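Local coordinates for protein esterase LipW (PDB 3QH4) that probably hydrolyses carboxylic esters as a mycobacterial serine hydrolase of the alpha/beta hydrolase fold, at residues A[168-173]-A[194-199]; A[94-99]-A[220-225]. All coordinates share one frame; numbering follows the deposited sequence. Where two conformers were deposited one is given.

Contact 1 (A[168-173]-A[194-199])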
ATOM      1  N   GLY A 168       2.733  -2.069  -1.808  1.00  4.69           N
ATOM      2  CA  GLY A 168       2.845  -1.995  -0.339  1.00  3.59           C
ATOM      3  C   GLY A 168       1.781  -2.781   0.401  1.00  3.87           C
ATOM      4  O   GLY A 168       2.013  -3.282   1.506  1.00  4.68           O
ATOM      5  N   ALA A 169       0.593  -2.878  -0.186  1.00  3.79           N
ATOM      6  CA  ALA A 169      -0.457  -3.707   0.424  1.00  3.23           C
ATOM      7  C   ALA A 169      -0.117  -5.190   0.354  1.00  3.53           C
ATOM      8  O   ALA A 169      -0.504  -5.935   1.230  1.00  4.79           O
ATOM      9  CB  ALA A 169      -1.849  -3.386  -0.196  1.00  2.78           C
ATOM     10  N   THR A 170       0.659  -5.588  -0.651  1.00  3.99           N
ATOM     11  CA  THR A 170       1.161  -6.974  -0.754  1.00  2.95           C
ATOM     12  C   THR A 170       1.992  -7.276   0.486  1.00  4.17           C
ATOM     13  O   THR A 170       1.833  -8.334   1.120  1.00  5.22           O
ATOM     14  CB  THR A 170       2.045  -7.148  -2.017  1.00  4.15           C
ATOM     15  OG1 THR A 170       1.418  -6.500  -3.143  1.00  3.02           O
ATOM     16  CG2 THR A 170       2.205  -8.636  -2.325  1.00  4.35           C
ATOM     17  N   LEU A 171       2.862  -6.333   0.831  1.00  2.98           N
ATOM     18  CA  LEU A 171       3.717  -6.493   2.014  1.00  3.92           C
ATOM     19  C   LEU A 171       2.859  -6.479   3.294  1.00  3.48           C
ATOM     20  O   LEU A 171       3.088  -7.291   4.192  1.00  4.49           O
ATOM     21  CB  LEU A 171       4.764  -5.400   2.069  1.00  4.19           C
ATOM     22  CG  LEU A 171       5.635  -5.246   0.821  1.00  4.10           C
ATOM     23  CD1 LEU A 171       6.524  -3.973   0.964  1.00  5.17           C
ATOM     24  CD2 LEU A 171       6.497  -6.518   0.533  1.00  6.33           C
ATOM     25  N   ALA A 172       1.879  -5.568   3.384  1.00  3.03           N
ATOM     26  CA  ALA A 172       0.996  -5.520   4.537  1.00  4.53           C
ATOM     27  C   ALA A 172       0.265  -6.842   4.712  1.00  5.67           C
ATOM     28  O   ALA A 172       0.102  -7.319   5.823  1.00  6.66           O
ATOM     29  CB  ALA A 172      -0.023  -4.385   4.389  1.00  4.10           C
ATOM     30  N   ALA A 173      -0.171  -7.442   3.599  1.00  6.55           N
ATOM     31  CA  ALA A 173      -0.862  -8.735   3.669  1.00  7.00           C
ATOM     32  C   ALA A 173       0.112  -9.811   4.219  1.00  8.62           C
ATOM     33  O   ALA A 173      -0.291 -10.752   4.943  1.00  9.03           O
ATOM     34  CB  ALA A 173      -1.356  -9.122   2.278  1.00  7.08           C
ATOM     35  N   GLN A 194      -6.121  -0.795  -3.035  1.00  3.58           N
ATOM     36  CA  GLN A 194      -5.835  -1.248  -4.408  1.00  3.91           C
ATOM     37  C   GLN A 194      -4.650  -2.240  -4.434  1.00  3.36           C
ATOM     38  O   GLN A 194      -3.684  -2.019  -5.179  1.00  3.92           O
ATOM     39  CB  GLN A 194      -5.626  -0.015  -5.340  1.00  3.62           C
ATOM     40  CG  GLN A 194      -4.519   0.935  -4.837  1.00  3.78           C
ATOM     41  CD  GLN A 194      -4.311   2.186  -5.652  1.00  3.30           C
ATOM     42  OE1 GLN A 194      -5.112   2.529  -6.520  1.00  4.01           O
ATOM     43  NE2 GLN A 194      -3.225   2.900  -5.352  1.00  8.00           N
ATOM     44  N   PRO A 195      -4.743  -3.326  -3.639  1.00  3.65           N
ATOM     45  CA  PRO A 195      -3.582  -4.226  -3.451  1.00  3.67           C
ATOM     46  C   PRO A 195      -3.188  -5.071  -4.661  1.00  3.81           C
ATOM     47  O   PRO A 195      -4.035  -5.526  -5.441  1.00  3.58           O
ATOM     48  CB  PRO A 195      -4.019  -5.145  -2.310  1.00  3.25           C
ATOM     49  CG  PRO A 195      -5.565  -5.228  -2.451  1.00  3.02           C
ATOM     50  CD  PRO A 195      -5.918  -3.785  -2.858  1.00  2.91           C
ATOM     51  N   VAL A 196      -1.887  -5.195  -4.829  1.00  3.29           N
ATOM     52  CA  VAL A 196      -1.298  -6.170  -5.723  1.00  3.85           C
ATOM     53  C   VAL A 196      -1.347  -7.506  -4.964  1.00  4.19           C
ATOM     54  O   VAL A 196      -0.803  -7.592  -3.856  1.00  5.05           O
ATOM     55  CB  VAL A 196       0.148  -5.729  -6.033  1.00  3.63           C
ATOM     56  CG1 VAL A 196       0.876  -6.866  -6.733  1.00  6.24           C
ATOM     57  CG2 VAL A 196       0.100  -4.449  -6.920  1.00  5.07           C
ATOM     58  N   LEU A 197      -1.976  -8.537  -5.544  1.00  3.79           N
ATOM     59  CA  LEU A 197      -2.237  -9.776  -4.810  1.00  4.23           C
ATOM     60  C   LEU A 197      -1.842 -11.058  -5.500  1.00  5.33           C
ATOM     61  O   LEU A 197      -1.524 -12.025  -4.813  1.00  5.08           O
ATOM     62  CB  LEU A 197      -3.742  -9.862  -4.436  1.00  3.70           C
ATOM     63  CG  LEU A 197      -4.185  -8.803  -3.439  1.00  4.52           C
ATOM     64  CD1 LEU A 197      -5.682  -8.837  -3.363  1.00  5.75           C
ATOM     65  CD2 LEU A 197      -3.590  -9.106  -2.082  1.00  6.57           C
ATOM     66  N   ASP A 198      -1.833 -11.073  -6.831  1.00  5.28           N
ATOM     67  CA  ASP A 198      -1.726 -12.349  -7.522  1.00  6.98           C
ATOM     68  C   ASP A 198      -0.965 -12.209  -8.835  1.00  6.82           C
ATOM     69  O   ASP A 198      -1.368 -11.433  -9.714  1.00  7.10           O
ATOM     70  CB  ASP A 198      -3.136 -12.910  -7.771  1.00  7.47           C
ATOM     71  CG  ASP A 198      -3.150 -14.427  -8.026  1.00 10.46           C
ATOM     72  OD1 ASP A 198      -2.147 -15.000  -8.481  1.00  7.86           O
ATOM     73  OD2 ASP A 198      -4.199 -15.074  -7.761  1.00 17.17           O
ATOM     74  N   ASP A 199       0.125 -12.965  -8.976  1.00  6.75           N
ATOM     75  CA  ASP A 199       0.873 -12.935 -10.241  1.00  6.43           C
ATOM     76  C   ASP A 199       0.132 -13.603 -11.399  1.00  7.15           C
ATOM     77  O   ASP A 199       0.443 -13.366 -12.565  1.00  7.88           O
ATOM     78  CB  ASP A 199       2.231 -13.612 -10.056  1.00  6.43           C
ATOM     79  CG  ASP A 199       2.080 -15.073  -9.746  1.00  7.24           C
ATOM     80  OD1 ASP A 199       1.509 -15.377  -8.673  1.00  7.04           O
ATOM     81  OD2 ASP A 199       2.538 -15.896 -10.584  1.00  7.31           O
TER

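Contact 2 (A[94-99]-A[220-225])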
ATOM      1  N   GLY A  94       4.168   1.558  -5.465  1.00  4.80           N
ATOM      2  CA  GLY A  94       5.350   1.770  -6.296  1.00  4.66           C
ATOM      3  C   GLY A  94       5.775   0.510  -7.010  1.00  5.62           C
ATOM      4  O   GLY A  94       6.873   0.465  -7.524  1.00  6.34           O
ATOM      5  N   GLY A  95       4.895  -0.488  -7.055  1.00  3.69           N
ATOM      6  CA  GLY A  95       5.197  -1.737  -7.806  1.00  5.71           C
ATOM      7  C   GLY A  95       6.458  -2.468  -7.389  1.00  5.76           C
ATOM      8  O   GLY A  95       7.078  -3.175  -8.218  1.00  4.92           O
ATOM      9  N   PHE A  96       6.790  -2.355  -6.099  1.00  5.99           N
ATOM     10  CA  PHE A  96       8.006  -2.957  -5.479  1.00  5.40           C
ATOM     11  C   PHE A  96       9.324  -2.326  -5.927  1.00  6.07           C
ATOM     12  O   PHE A  96      10.362  -2.661  -5.342  1.00  6.76           O
ATOM     13  CB  PHE A  96       8.132  -4.495  -5.672  1.00  5.38           C
ATOM     14  CG  PHE A  96       6.896  -5.237  -5.345  1.00  4.75           C
ATOM     15  CD1 PHE A  96       6.552  -5.478  -4.020  1.00  5.21           C
ATOM     16  CD2 PHE A  96       6.057  -5.678  -6.370  1.00  6.15           C
ATOM     17  CE1 PHE A  96       5.363  -6.170  -3.706  1.00  6.41           C
ATOM     18  CE2 PHE A  96       4.890  -6.384  -6.072  1.00  5.90           C
ATOM     19  CZ  PHE A  96       4.531  -6.614  -4.731  1.00  5.02           C
ATOM     20  N   ALA A  97       9.263  -1.452  -6.933  1.00  6.34           N
ATOM     21  CA  ALA A  97      10.470  -0.877  -7.559  1.00  7.08           C
ATOM     22  C   ALA A  97      10.650   0.631  -7.372  1.00  7.17           C
ATOM     23  O   ALA A  97      11.752   1.168  -7.634  1.00  7.63           O
ATOM     24  CB  ALA A  97      10.456  -1.195  -9.039  1.00  7.99           C
ATOM     25  N   LEU A  98       9.579   1.337  -7.006  1.00  6.61           N
ATOM     26  CA  LEU A  98       9.633   2.806  -6.901  1.00  6.60           C
ATOM     27  C   LEU A  98       9.294   3.279  -5.503  1.00  6.85           C
ATOM     28  O   LEU A  98       8.636   2.554  -4.734  1.00  5.73           O
ATOM     29  CB  LEU A  98       8.621   3.462  -7.851  1.00  6.96           C
ATOM     30  CG  LEU A  98       8.660   3.068  -9.313  1.00  8.08           C
ATOM     31  CD1 LEU A  98       7.471   3.647 -10.076  1.00  8.31           C
ATOM     32  CD2 LEU A  98       9.984   3.594  -9.839  1.00  8.68           C
ATOM     33  N   GLY A  99       9.712   4.508  -5.188  1.00  6.49           N
ATOM     34  CA  GLY A  99       9.180   5.200  -4.020  1.00  7.06           C
ATOM     35  C   GLY A  99      10.080   5.240  -2.802  1.00  7.48           C
ATOM     36  O   GLY A  99      11.164   4.662  -2.783  1.00  7.46           O
ATOM     37  N   SER A 220       2.746  -7.347 -15.239  1.00  5.21           N
ATOM     38  CA  SER A 220       3.555  -8.503 -15.607  0.60  6.14           C
ATOM     39  C   SER A 220       5.052  -8.250 -15.353  1.00  6.01           C
ATOM     40  O   SER A 220       5.742  -9.094 -14.729  1.00  6.08           O
ATOM     41  CB  SER A 220       3.326  -8.906 -17.054  0.60  6.59           C
ATOM     42  OG  SER A 220       4.238  -9.942 -17.388  0.60  9.26           O
ATOM     43  N   LEU A 221       5.552  -7.110 -15.827  1.00  5.96           N
ATOM     44  CA  LEU A 221       6.958  -6.714 -15.580  1.00  7.13           C
ATOM     45  C   LEU A 221       7.235  -6.588 -14.083  1.00  6.34           C
ATOM     46  O   LEU A 221       8.284  -7.039 -13.603  1.00  6.17           O
ATOM     47  CB  LEU A 221       7.274  -5.373 -16.244  1.00  8.13           C
ATOM     48  CG  LEU A 221       7.738  -5.398 -17.709  1.00 12.65           C
ATOM     49  CD1 LEU A 221       6.827  -6.224 -18.526  1.00 15.78           C
ATOM     50  CD2 LEU A 221       7.802  -3.969 -18.259  1.00 14.19           C
ATOM     51  N   MET A 222       6.294  -5.976 -13.361  1.00  4.73           N
ATOM     52  CA  MET A 222       6.401  -5.784 -11.912  1.00  5.21           C
ATOM     53  C   MET A 222       6.689  -7.102 -11.197  1.00  5.24           C
ATOM     54  O   MET A 222       7.616  -7.181 -10.391  1.00  5.79           O
ATOM     55  CB  MET A 222       5.077  -5.160 -11.375  1.00  5.13           C
ATOM     56  CG  MET A 222       5.007  -5.056  -9.861  1.00  6.01           C
ATOM     57  SD  MET A 222       3.325  -4.638  -9.370  1.00  5.94           S
ATOM     58  CE  MET A 222       2.434  -6.152  -9.773  1.00  4.29           C
ATOM     59  N   TRP A 223       5.892  -8.134 -11.489  1.00  4.98           N
ATOM     60  CA  TRP A 223       6.053  -9.435 -10.835  1.00  5.86           C
ATOM     61  C   TRP A 223       7.399 -10.016 -11.232  1.00  5.90           C
ATOM     62  O   TRP A 223       8.097 -10.654 -10.397  1.00  5.70           O
ATOM     63  CB  TRP A 223       4.897 -10.390 -11.163  1.00  5.04           C
ATOM     64  CG  TRP A 223       3.710 -10.127 -10.305  1.00  5.86           C
ATOM     65  CD1 TRP A 223       2.489  -9.623 -10.691  1.00  7.59           C
ATOM     66  CD2 TRP A 223       3.627 -10.383  -8.915  1.00  6.41           C
ATOM     67  NE1 TRP A 223       1.664  -9.523  -9.591  1.00  4.41           N
ATOM     68  CE2 TRP A 223       2.337  -9.997  -8.491  1.00  4.19           C
ATOM     69  CE3 TRP A 223       4.528 -10.911  -7.969  1.00  6.62           C
ATOM     70  CZ2 TRP A 223       1.909 -10.125  -7.160  1.00  7.65           C
ATOM     71  CZ3 TRP A 223       4.105 -11.032  -6.629  1.00  7.09           C
ATOM     72  CH2 TRP A 223       2.803 -10.638  -6.242  1.00  5.23           C
ATOM     73  N   ARG A 224       7.803  -9.799 -12.488  1.00  6.84           N
ATOM     74  CA  ARG A 224       9.119 -10.354 -12.902  1.00  6.73           C
ATOM     75  C   ARG A 224      10.278  -9.722 -12.129  1.00  7.37           C
ATOM     76  O   ARG A 224      11.184 -10.449 -11.666  1.00  7.42           O
ATOM     77  CB  ARG A 224       9.329 -10.259 -14.431  1.00  7.19           C
ATOM     78  CG  ARG A 224       8.490 -11.289 -15.194  1.00 10.28           C
ATOM     79  CD  ARG A 224       9.157 -11.699 -16.514  1.00 18.56           C
ATOM     80  NE  ARG A 224       9.317 -10.590 -17.420  1.00 21.04           N
ATOM     81  CZ  ARG A 224       8.366 -10.147 -18.242  1.00 24.17           C
ATOM     82  NH1 ARG A 224       7.155 -10.705 -18.251  1.00 22.96           N
ATOM     83  NH2 ARG A 224       8.621  -9.125 -19.050  1.00 24.55           N
ATOM     84  N   HIS A 225      10.263  -8.391 -11.972  1.00  7.20           N
ATOM     85  CA  HIS A 225      11.366  -7.710 -11.257  1.00  7.64           C
ATOM     86  C   HIS A 225      11.425  -8.146  -9.793  1.00  7.21           C
ATOM     87  O   HIS A 225      12.508  -8.315  -9.239  1.00  6.55           O
ATOM     88  CB  HIS A 225      11.201  -6.187 -11.216  1.00  7.75           C
ATOM     89  CG  HIS A 225      11.115  -5.532 -12.552  1.00  9.96           C
ATOM     90  ND1 HIS A 225      11.927  -5.867 -13.613  1.00 14.61           N
ATOM     91  CD2 HIS A 225      10.316  -4.530 -12.986  1.00 12.23           C
ATOM     92  CE1 HIS A 225      11.606  -5.120 -14.657  1.00 15.62           C
ATOM     93  NE2 HIS A 225      10.629  -4.304 -14.302  1.00 10.89           N
TER
HETATM   94  O   HOH W   1       8.976  -4.923  -9.233  1.00  6.59           O

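Contact 1 (A[168-173]-A[194-199])
Thr170 reaches from its helix to the backbone of Val196. Its CB lies 3.4 Å from Val196 O. One branch of the side chain, OG1, donates a hydrogen bond to that same Val196 O at 2.6 Å. The C=O...donor angle is 127°, and the hydroxyl is tilted 30° from the carbonyl plane. OG1 also touches Val196 CB, 3.2 Å away. The other branch, CG2, stands 3.5 Å from Val196 O, so both branches of the threonine border this carbonyl. With chi1 at -44°, OG1 is beside its own backbone N and points back down the helix. There it also makes a weak hydrogen bond to Ser166 O. A buried carbonyl of a loop with no regular structure thus gets a partner from a side chain. One residue earlier on the helix, Ala169 CB packs on Pro195 CB at 3.5 Å, an apolar touch beside the polar one.

Ser166 and Gly168 fit the GxSxG nucleophile elbow of alpha/beta hydrolases, and Ser166 is probably the nucleophile. The bond joins the helix that follows the elbow to the loop leaving strand 189-193. Helix 167-181 follows strand 160-165, and the loop follows the adjacent parallel strand 189-193. Pro195 also rests on Ile252 of strand 250-255 and on Val264 of helix 261-273.

Contact 2 (A[94-99]-A[220-225])
Phe96 presents the edge of its ring to the side chain of Met222. Phe96 CD2 is 3.7 Å from Met222 CG, which lies near the ring plane. The sulfur comes in obliquely: Met222 SD is 5.1 Å from the ring centroid and 65° off the ring normal, a Met-aromatic contact. Met222 holds CG anti to its backbone N (chi1 174°), which carries the chain across to the loop. There Met222 CG also meets Gly95 O at 3.2 Å. Farther round the ring, the CE2-CZ edge of Phe96 points at the face of the six-membered ring of Trp223. This edge-to-face pair has centroids 5.8 Å apart and planes at 51°. One water joins the two backbones. It donates to Gly95 O at 2.8 Å and to Met222 O at 2.9 Å.

Gly94 and Gly95 belong to a glycine-rich loop after strand 85-91. In related hydrolases the equivalent HGGG loop helps form the oxyanion hole, and Gly94 and Gly95 may do so here. Phe96 also stacks with Tyr226 and touches Ala167 and Thr170 of helix 167-181. The contact thus joins the loop after strand 85-91 to helix 216-227, with helix 31-56 alongside at Ala97 and His225.

Overall arrangement
Contacts 1 and 2 are neighbours, their centres about 11 Å apart. Along the chain the order is 94-99, 168-173, 194-199 and 220-225, so both segments of contact 1 fall between those of contact 2. Three segments belong to the central sheet's connections, following strands 85-91, 160-165 and 189-193, which are adjacent and parallel. The fourth lies on helix 216-227. The contacts touch directly: Val196 CG1 packs against Trp223 CZ2 at 3.4 Å, and Thr170 OG1 against Phe96 CZ at 3.5 Å. Together they join loop 94-99, helix 167-181 and helix 216-227 beside the probable Ser166-His288-Asp258 triad, which Val196 touches and Gly95 lies near.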